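Local coordinates for protein GDNF family receptor alpha-3 (Homo sapiens, PDB 2GH0) that binds the growth factor artemin, which supports sensory and sympathetic peripheral neurons, and thereby brings about autophosphorylation and activation of the RET receptor, at residues L13-L18 / R200-L205; K30-A35 / L51-K56; H61-L66 / A141-I146. One frame throughout, in Å; residues are numbered along the deposited sequence.

In the fold
The three contacts belong to a largely helical extracellular part of the receptor, in which disulfide-linked helices form two GDNF/GAS1 domains. Contact 1 brings the first and last helices, 11-20 and 189-205, together; the other two fall between its segments, contact 2 before contact 3. Contact 2 pairs helices 23-35 and 43-56 of one domain, whereas contact 3 joins helix 59-66 to helix 135-143 of the other. The centres of contacts 1 and 2 are about 20 Å apart without touching; that of contact 3 lies 14 Å and 11 Å from them, and it touches both. Leu65 packs on Tyr32 and Phe53, and Gly64 on Phe15 and His202, so helix 59-66 joins all three into one core.

Contact 1: L13-L18 / R200-L205; sequences LKFAML and RFHSQL
Phe15 and His202 mark the nearest approach of two helical segments, 13-18 and 200-205, with their CA atoms 8.7 Å apart and no hydrogen bond between the backbones. The helices are inclined to one another, and the gap is bridged by the Phe15 ring, which reaches from helix 11-20 to the backbone of the C-terminal helix. With CG anti to the carbonyl carbon (chi1 -76°), the phenyl group is directed at His202, where its CZ lies 3.6 Å from His202 CB. The carbonyl oxygen of His202 lies in the plane of the phenyl ring at its edge, 3.6 Å from Phe15 CZ, a placement that probably suits the slightly positive C-H rim. The imidazole leans against the same end of the phenyl group in an oblique pair, with ring centroids 4.6 Å apart and planes at 48°. On the exposed side, Leu205 adds a lighter apolar touch, its CD2 standing 4.3 Å from Phe15 CE2 near the phenyl plane. The imidazole is anchored by a hydrogen bond from ND1 to the backbone oxygen of Leu67, while Phe206 makes an edge-to-face pair with Phe15. Close by, the Cys12-Cys68 disulfide ties the beginning of helix 11-20 to the chain just beyond helix 59-66. Here one aromatic side chain spans two inclined helices, so that the C-terminal helix 189-205 packs against helix 11-20 in the disulfide-rich helical fold of the GDNF receptor family.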
# COMPACT_ATOMS: atom_id res chain seq x y z
N LEU C 13 -18.48 3.82 35.81
CA LEU C 13 -17.39 3.78 34.83
C LEU C 13 -16.74 2.40 34.86
O LEU C 13 -16.53 1.80 33.81
CB LEU C 13 -16.33 4.87 35.11
CG LEU C 13 -15.11 4.88 34.16
CD1 LEU C 13 -15.50 4.83 32.66
CD2 LEU C 13 -14.20 6.08 34.41
N LYS C 14 -16.38 1.91 36.05
CA LYS C 14 -15.79 0.56 36.14
C LYS C 14 -16.66 -0.54 35.50
O LYS C 14 -16.14 -1.43 34.76
CB LYS C 14 -15.41 0.22 37.58
CG LYS C 14 -14.25 1.03 38.10
CD LYS C 14 -13.99 0.61 39.57
CE LYS C 14 -12.84 1.36 40.24
NZ LYS C 14 -12.21 0.50 41.35
N PHE C 15 -17.96 -0.53 35.78
CA PHE C 15 -18.84 -1.53 35.13
C PHE C 15 -19.01 -1.40 33.62
O PHE C 15 -19.17 -2.41 32.93
CB PHE C 15 -20.20 -1.62 35.81
CG PHE C 15 -20.14 -2.39 37.11
CD1 PHE C 15 -20.06 -1.70 38.33
CD2 PHE C 15 -20.16 -3.77 37.09
CE1 PHE C 15 -19.97 -2.38 39.55
CE2 PHE C 15 -20.05 -4.49 38.30
CZ PHE C 15 -19.96 -3.79 39.54
N ALA C 16 -18.99 -0.17 33.12
CA ALA C 16 -18.93 0.07 31.65
C ALA C 16 -17.70 -0.62 31.13
O ALA C 16 -17.72 -1.30 30.12
CB ALA C 16 -18.90 1.58 31.33
N MET C 17 -16.59 -0.43 31.80
CA MET C 17 -15.34 -1.02 31.32
C MET C 17 -15.26 -2.56 31.44
O MET C 17 -14.59 -3.21 30.60
CB MET C 17 -14.16 -0.31 32.00
CG MET C 17 -14.07 1.18 31.57
SD MET C 17 -13.94 1.45 29.77
CE MET C 17 -15.62 1.76 29.28
N LEU C 18 -15.92 -3.16 32.46
CA LEU C 18 -16.06 -4.63 32.49
C LEU C 18 -16.75 -5.15 31.26
O LEU C 18 -16.44 -6.21 30.73
CB LEU C 18 -16.89 -5.07 33.67
CG LEU C 18 -16.37 -5.59 34.97
CD1 LEU C 18 -17.63 -6.15 35.73
CD2 LEU C 18 -15.26 -6.67 34.79
N ARG C 200 -26.11 -3.10 45.74
CA ARG C 200 -25.24 -3.52 46.85
C ARG C 200 -24.26 -4.59 46.39
O ARG C 200 -23.06 -4.54 46.68
CB ARG C 200 -26.05 -4.03 48.06
CG ARG C 200 -26.93 -2.99 48.94
CD ARG C 200 -27.96 -3.89 49.94
NE ARG C 200 -29.36 -3.35 49.76
CZ ARG C 200 -30.43 -4.11 49.73
NH1 ARG C 200 -30.30 -5.39 49.82
NH2 ARG C 200 -31.64 -3.59 49.59
N PHE C 201 -24.77 -5.56 45.63
CA PHE C 201 -23.88 -6.64 45.15
C PHE C 201 -22.77 -6.04 44.31
O PHE C 201 -21.61 -6.37 44.46
CB PHE C 201 -24.65 -7.66 44.30
CG PHE C 201 -23.74 -8.56 43.51
CD1 PHE C 201 -22.86 -9.43 44.15
CD2 PHE C 201 -23.78 -8.51 42.08
CE1 PHE C 201 -21.97 -10.25 43.38
CE2 PHE C 201 -22.97 -9.32 41.34
CZ PHE C 201 -22.06 -10.17 41.98
N HIS C 202 -23.15 -5.13 43.41
CA HIS C 202 -22.13 -4.41 42.62
C HIS C 202 -21.05 -3.65 43.42
O HIS C 202 -19.85 -3.74 43.09
CB HIS C 202 -22.85 -3.48 41.60
CG HIS C 202 -23.54 -4.26 40.53
ND1 HIS C 202 -24.61 -3.78 39.84
CD2 HIS C 202 -23.31 -5.52 40.06
CE1 HIS C 202 -25.02 -4.69 38.96
NE2 HIS C 202 -24.26 -5.76 39.08
N SER C 203 -21.44 -2.93 44.45
CA SER C 203 -20.48 -2.29 45.37
C SER C 203 -19.54 -3.31 46.03
O SER C 203 -18.34 -3.05 46.24
CB SER C 203 -21.17 -1.49 46.49
OG SER C 203 -22.03 -0.55 45.87
N GLN C 204 -20.10 -4.48 46.33
CA GLN C 204 -19.35 -5.48 47.07
C GLN C 204 -18.35 -6.22 46.21
O GLN C 204 -17.27 -6.63 46.70
CB GLN C 204 -20.32 -6.44 47.75
CG GLN C 204 -21.16 -5.75 48.84
CD GLN C 204 -22.44 -6.54 49.22
OE1 GLN C 204 -22.59 -7.74 48.90
NE2 GLN C 204 -23.33 -5.87 49.94
N LEU C 205 -18.73 -6.48 44.96
CA LEU C 205 -17.88 -7.17 43.99
C LEU C 205 -16.59 -6.40 43.81
O LEU C 205 -15.47 -6.99 43.71
CB LEU C 205 -18.65 -7.31 42.65
CG LEU C 205 -18.04 -8.21 41.57
CD1 LEU C 205 -17.79 -9.66 42.03
CD2 LEU C 205 -18.87 -8.16 40.28

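Contact 2: K30-A35 / L51-K56; sequences KAYGEA and LTFFEK
Tyr32 and Phe53 carry the contact between segments 30-35 and 51-56, their CA atoms 7.3 Å apart on helices that run in broadly opposite directions. The tight part is a T-shaped (edge-to-face) pair: the tyrosine edge is turned toward one face of the phenylalanine, with centroids 5.4 Å apart and planes at 73°. Tyr32 CE1 stands 4.0 Å above the Phe53 ring plane, offset toward its rim, and Tyr32 CD1 packs on Phe53 CB at 3.9 Å. Tyr32 CG lies between the backbone N and the carbonyl carbon (chi1 85°), an orientation uncommon in helices, and this directs the ring at Phe53. The phenolic oxygen is secured by a hydrogen bond to the backbone oxygen of Thr84. Behind the pair, Phe53 CD2 sits 3.6 Å above the centre of the Phe54 ring.

By contrast, Glu55 and Lys56 are exposed on the flank of helix 43-56. Tyr32, Lys30 and Glu34 also meet the chain of another protein in the assembly, so helix 23-35 borders a partner, probably the ligand. Within the receptor, the Cys36-Cys46 disulfide ties the residue just after helix 23-35 to helix 43-56, while Ala62 and Leu65 of helix 59-66 pack against Phe53.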
# COMPACT_ATOMS: atom_id res chain seq x y z
N LYS C 30 -21.04 -1.00 21.92
CA LYS C 30 -20.55 -0.12 20.86
C LYS C 30 -21.64 0.10 19.79
O LYS C 30 -21.75 1.20 19.23
CB LYS C 30 -19.28 -0.71 20.19
CG LYS C 30 -17.97 -0.25 20.91
CD LYS C 30 -16.76 -0.18 19.93
CE LYS C 30 -15.62 0.78 20.39
NZ LYS C 30 -14.16 0.15 19.84
N ALA C 31 -22.35 -0.97 19.46
CA ALA C 31 -23.43 -0.91 18.49
C ALA C 31 -24.55 0.07 18.87
O ALA C 31 -24.95 0.88 18.04
CB ALA C 31 -24.02 -2.32 18.26
N TYR C 32 -25.05 0.03 20.12
CA TYR C 32 -26.10 0.99 20.46
C TYR C 32 -25.53 2.37 20.71
O TYR C 32 -26.20 3.37 20.47
CB TYR C 32 -27.01 0.52 21.62
CG TYR C 32 -26.53 0.80 23.06
CD1 TYR C 32 -26.09 -0.24 23.89
CD2 TYR C 32 -26.56 2.10 23.59
CE1 TYR C 32 -25.69 0.03 25.21
CE2 TYR C 32 -26.18 2.38 24.88
CZ TYR C 32 -25.74 1.33 25.70
OH TYR C 32 -25.33 1.61 27.00
N GLY C 33 -24.30 2.44 21.24
CA GLY C 33 -23.68 3.73 21.47
C GLY C 33 -23.56 4.48 20.16
O GLY C 33 -23.77 5.70 20.13
N GLU C 34 -23.20 3.77 19.10
CA GLU C 34 -23.13 4.36 17.75
C GLU C 34 -24.51 4.79 17.23
O GLU C 34 -24.64 5.89 16.65
CB GLU C 34 -22.51 3.38 16.74
CG GLU C 34 -22.40 3.94 15.32
CD GLU C 34 -21.58 3.07 14.39
OE1 GLU C 34 -21.32 1.88 14.71
OE2 GLU C 34 -21.22 3.57 13.30
N ALA C 35 -25.48 3.90 17.36
CA ALA C 35 -26.88 4.14 16.92
C ALA C 35 -27.59 5.29 17.68
O ALA C 35 -28.46 5.94 17.15
CB ALA C 35 -27.68 2.88 17.00
N LEU C 51 -32.57 -2.83 22.29
CA LEU C 51 -33.27 -4.09 22.48
C LEU C 51 -32.33 -5.27 22.28
O LEU C 51 -32.33 -6.22 23.08
CB LEU C 51 -34.44 -4.20 21.50
CG LEU C 51 -35.71 -3.40 21.90
CD1 LEU C 51 -36.60 -3.35 20.69
CD2 LEU C 51 -36.43 -4.03 23.08
N THR C 52 -31.52 -5.19 21.25
CA THR C 52 -30.53 -6.26 20.96
C THR C 52 -29.53 -6.37 22.08
O THR C 52 -29.16 -7.48 22.49
CB THR C 52 -29.79 -5.95 19.69
OG1 THR C 52 -30.77 -5.93 18.64
CG2 THR C 52 -28.73 -6.99 19.39
N PHE C 53 -29.11 -5.22 22.61
CA PHE C 53 -28.09 -5.25 23.66
C PHE C 53 -28.60 -6.05 24.86
O PHE C 53 -27.90 -6.88 25.37
CB PHE C 53 -27.69 -3.82 24.16
CG PHE C 53 -26.72 -3.87 25.33
CD1 PHE C 53 -25.38 -4.08 25.10
CD2 PHE C 53 -27.19 -3.78 26.66
CE1 PHE C 53 -24.45 -4.17 26.14
CE2 PHE C 53 -26.30 -3.88 27.75
CZ PHE C 53 -24.91 -4.09 27.47
N PHE C 54 -29.79 -5.75 25.37
CA PHE C 54 -30.27 -6.47 26.55
C PHE C 54 -30.66 -7.93 26.21
O PHE C 54 -30.64 -8.80 27.08
CB PHE C 54 -31.41 -5.67 27.23
CG PHE C 54 -30.92 -4.43 27.83
CD1 PHE C 54 -31.03 -3.21 27.19
CD2 PHE C 54 -30.21 -4.53 29.03
CE1 PHE C 54 -30.48 -2.07 27.77
CE2 PHE C 54 -29.65 -3.42 29.62
CZ PHE C 54 -29.75 -2.19 29.00
N GLU C 55 -31.06 -8.16 24.99
CA GLU C 55 -31.34 -9.48 24.54
C GLU C 55 -30.10 -10.41 24.48
O GLU C 55 -30.19 -11.60 24.83
CB GLU C 55 -31.97 -9.41 23.18
CG GLU C 55 -32.36 -10.68 22.67
CD GLU C 55 -33.24 -10.53 21.45
OE1 GLU C 55 -33.42 -9.36 20.95
OE2 GLU C 55 -33.76 -11.58 20.99
N LYS C 56 -28.97 -9.85 24.01
CA LYS C 56 -27.80 -10.64 23.66
C LYS C 56 -26.68 -10.62 24.71
O LYS C 56 -25.95 -11.60 24.84
CB LYS C 56 -27.27 -10.26 22.26
CG LYS C 56 -28.29 -10.52 21.11
CD LYS C 56 -28.74 -11.95 21.07
CE LYS C 56 -29.92 -12.18 20.06
NZ LYS C 56 -29.93 -13.64 19.70

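Contact 3: H61-L66 / A141-I146; sequences HAQGLL and AYLGLI
At an interface between the two GDNF/GAS1 domains, Gln63 and Leu66 of helix 59-66 meet Leu143 and Ile146, on helix 135-143 and the type I beta turn at its C-terminal side, in a buried contact without a hydrogen bond across it. Leu143 is the shared element, for its two methyl branches serve different partners. CD1 packs against the aliphatic part of Gln63, 3.4 Å from CG, with the two side chains crossing obliquely; the glutamine chain runs extended beyond that point, and its NE2 stays 4.1 Å from the same methyl. The other branch, CD2, lies 3.5 Å from Leu66 CD2, where the two leucines lie alongside each other, running in opposite senses.

The turn, which spans Leu143 to Ile146 and is closed by a 3.1 Å bond from Ile146 N to Leu143 O, places both residues on Leu66; Ile146 CD1 lies 3.4 Å from Leu66 CD2, the two ends meeting head-on. With CG anti to the backbone N (chi1 -171°), Leu66 extends toward the turn and puts CD2 against both methyls. That leucine methyl is pressed on by both residues, and each methyl pair is closer than ordinary van der Waals separation. Phe154 of strand 152-154 packs on Leu66, and Pro152 of that strand and Phe54 of helix 43-56 flank Ile146.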
# COMPACT_ATOMS: atom_id res chain seq x y z
N HIS C 61 -23.51 -8.81 32.88
CA HIS C 61 -22.87 -7.64 32.24
C HIS C 61 -23.85 -6.51 31.98
O HIS C 61 -23.59 -5.34 32.26
CB HIS C 61 -22.16 -8.04 30.92
CG HIS C 61 -20.97 -8.92 31.15
ND1 HIS C 61 -20.74 -10.05 30.41
CD2 HIS C 61 -19.96 -8.84 32.05
CE1 HIS C 61 -19.64 -10.66 30.85
NE2 HIS C 61 -19.16 -9.94 31.85
N ALA C 62 -25.00 -6.86 31.47
CA ALA C 62 -26.02 -5.83 31.20
C ALA C 62 -26.53 -5.13 32.49
O ALA C 62 -26.71 -3.88 32.55
CB ALA C 62 -27.18 -6.52 30.34
N GLN C 63 -26.71 -5.91 33.57
CA GLN C 63 -27.15 -5.32 34.88
C GLN C 63 -26.05 -4.55 35.56
O GLN C 63 -26.32 -3.57 36.23
CB GLN C 63 -27.64 -6.49 35.77
CG GLN C 63 -28.99 -6.99 35.09
CD GLN C 63 -29.61 -8.17 35.75
OE1 GLN C 63 -29.23 -8.54 36.85
NE2 GLN C 63 -30.60 -8.76 35.08
N GLY C 64 -24.81 -4.95 35.36
CA GLY C 64 -23.67 -4.19 35.89
C GLY C 64 -23.60 -2.81 35.21
O GLY C 64 -23.34 -1.78 35.87
N LEU C 65 -23.80 -2.82 33.91
CA LEU C 65 -23.68 -1.61 33.11
C LEU C 65 -24.72 -0.56 33.60
O LEU C 65 -24.46 0.66 33.78
CB LEU C 65 -23.97 -1.98 31.64
CG LEU C 65 -23.87 -0.77 30.70
CD1 LEU C 65 -22.45 -0.20 30.66
CD2 LEU C 65 -24.42 -1.03 29.27
N LEU C 66 -25.95 -1.02 33.75
CA LEU C 66 -27.04 -0.07 34.04
C LEU C 66 -27.36 0.11 35.50
O LEU C 66 -27.63 1.27 35.94
CB LEU C 66 -28.26 -0.56 33.26
CG LEU C 66 -29.47 0.41 33.27
CD1 LEU C 66 -29.08 1.75 32.77
CD2 LEU C 66 -30.61 -0.19 32.36
N ALA C 141 -37.00 -8.70 33.34
CA ALA C 141 -38.24 -8.17 32.70
C ALA C 141 -38.26 -6.63 32.63
O ALA C 141 -38.70 -6.03 31.64
CB ALA C 141 -39.46 -8.65 33.47
N TYR C 142 -37.76 -6.00 33.68
CA TYR C 142 -37.54 -4.54 33.68
C TYR C 142 -36.58 -4.12 32.57
O TYR C 142 -36.93 -3.26 31.74
CB TYR C 142 -37.00 -4.09 35.04
CG TYR C 142 -36.68 -2.59 35.09
CD1 TYR C 142 -37.69 -1.64 35.23
CD2 TYR C 142 -35.37 -2.14 34.99
CE1 TYR C 142 -37.38 -0.26 35.29
CE2 TYR C 142 -35.05 -0.75 35.03
CZ TYR C 142 -36.09 0.17 35.15
OH TYR C 142 -35.70 1.52 35.12
N LEU C 143 -35.39 -4.74 32.49
CA LEU C 143 -34.44 -4.40 31.44
C LEU C 143 -34.93 -4.74 30.05
O LEU C 143 -34.62 -4.03 29.09
CB LEU C 143 -33.01 -4.97 31.69
CG LEU C 143 -32.37 -4.61 33.07
CD1 LEU C 143 -31.01 -5.22 33.04
CD2 LEU C 143 -32.24 -3.16 33.21
N GLY C 144 -35.76 -5.75 29.95
CA GLY C 144 -36.49 -6.12 28.71
C GLY C 144 -37.45 -5.07 28.15
O GLY C 144 -37.93 -5.21 27.01
N LEU C 145 -37.69 -3.98 28.88
CA LEU C 145 -38.55 -2.89 28.34
C LEU C 145 -37.70 -1.79 27.66
O LEU C 145 -38.23 -0.98 26.91
CB LEU C 145 -39.49 -2.30 29.45
CG LEU C 145 -40.71 -3.19 29.75
CD1 LEU C 145 -41.31 -2.72 31.06
CD2 LEU C 145 -41.72 -3.10 28.65
N ILE C 146 -36.37 -1.85 27.83
CA ILE C 146 -35.49 -0.81 27.32
C ILE C 146 -35.30 -0.97 25.82
O ILE C 146 -34.94 -2.05 25.34
CB ILE C 146 -34.17 -0.78 28.09
CG1 ILE C 146 -34.46 -0.40 29.50
CG2 ILE C 146 -33.27 0.38 27.63
CD1 ILE C 146 -33.35 -0.55 30.39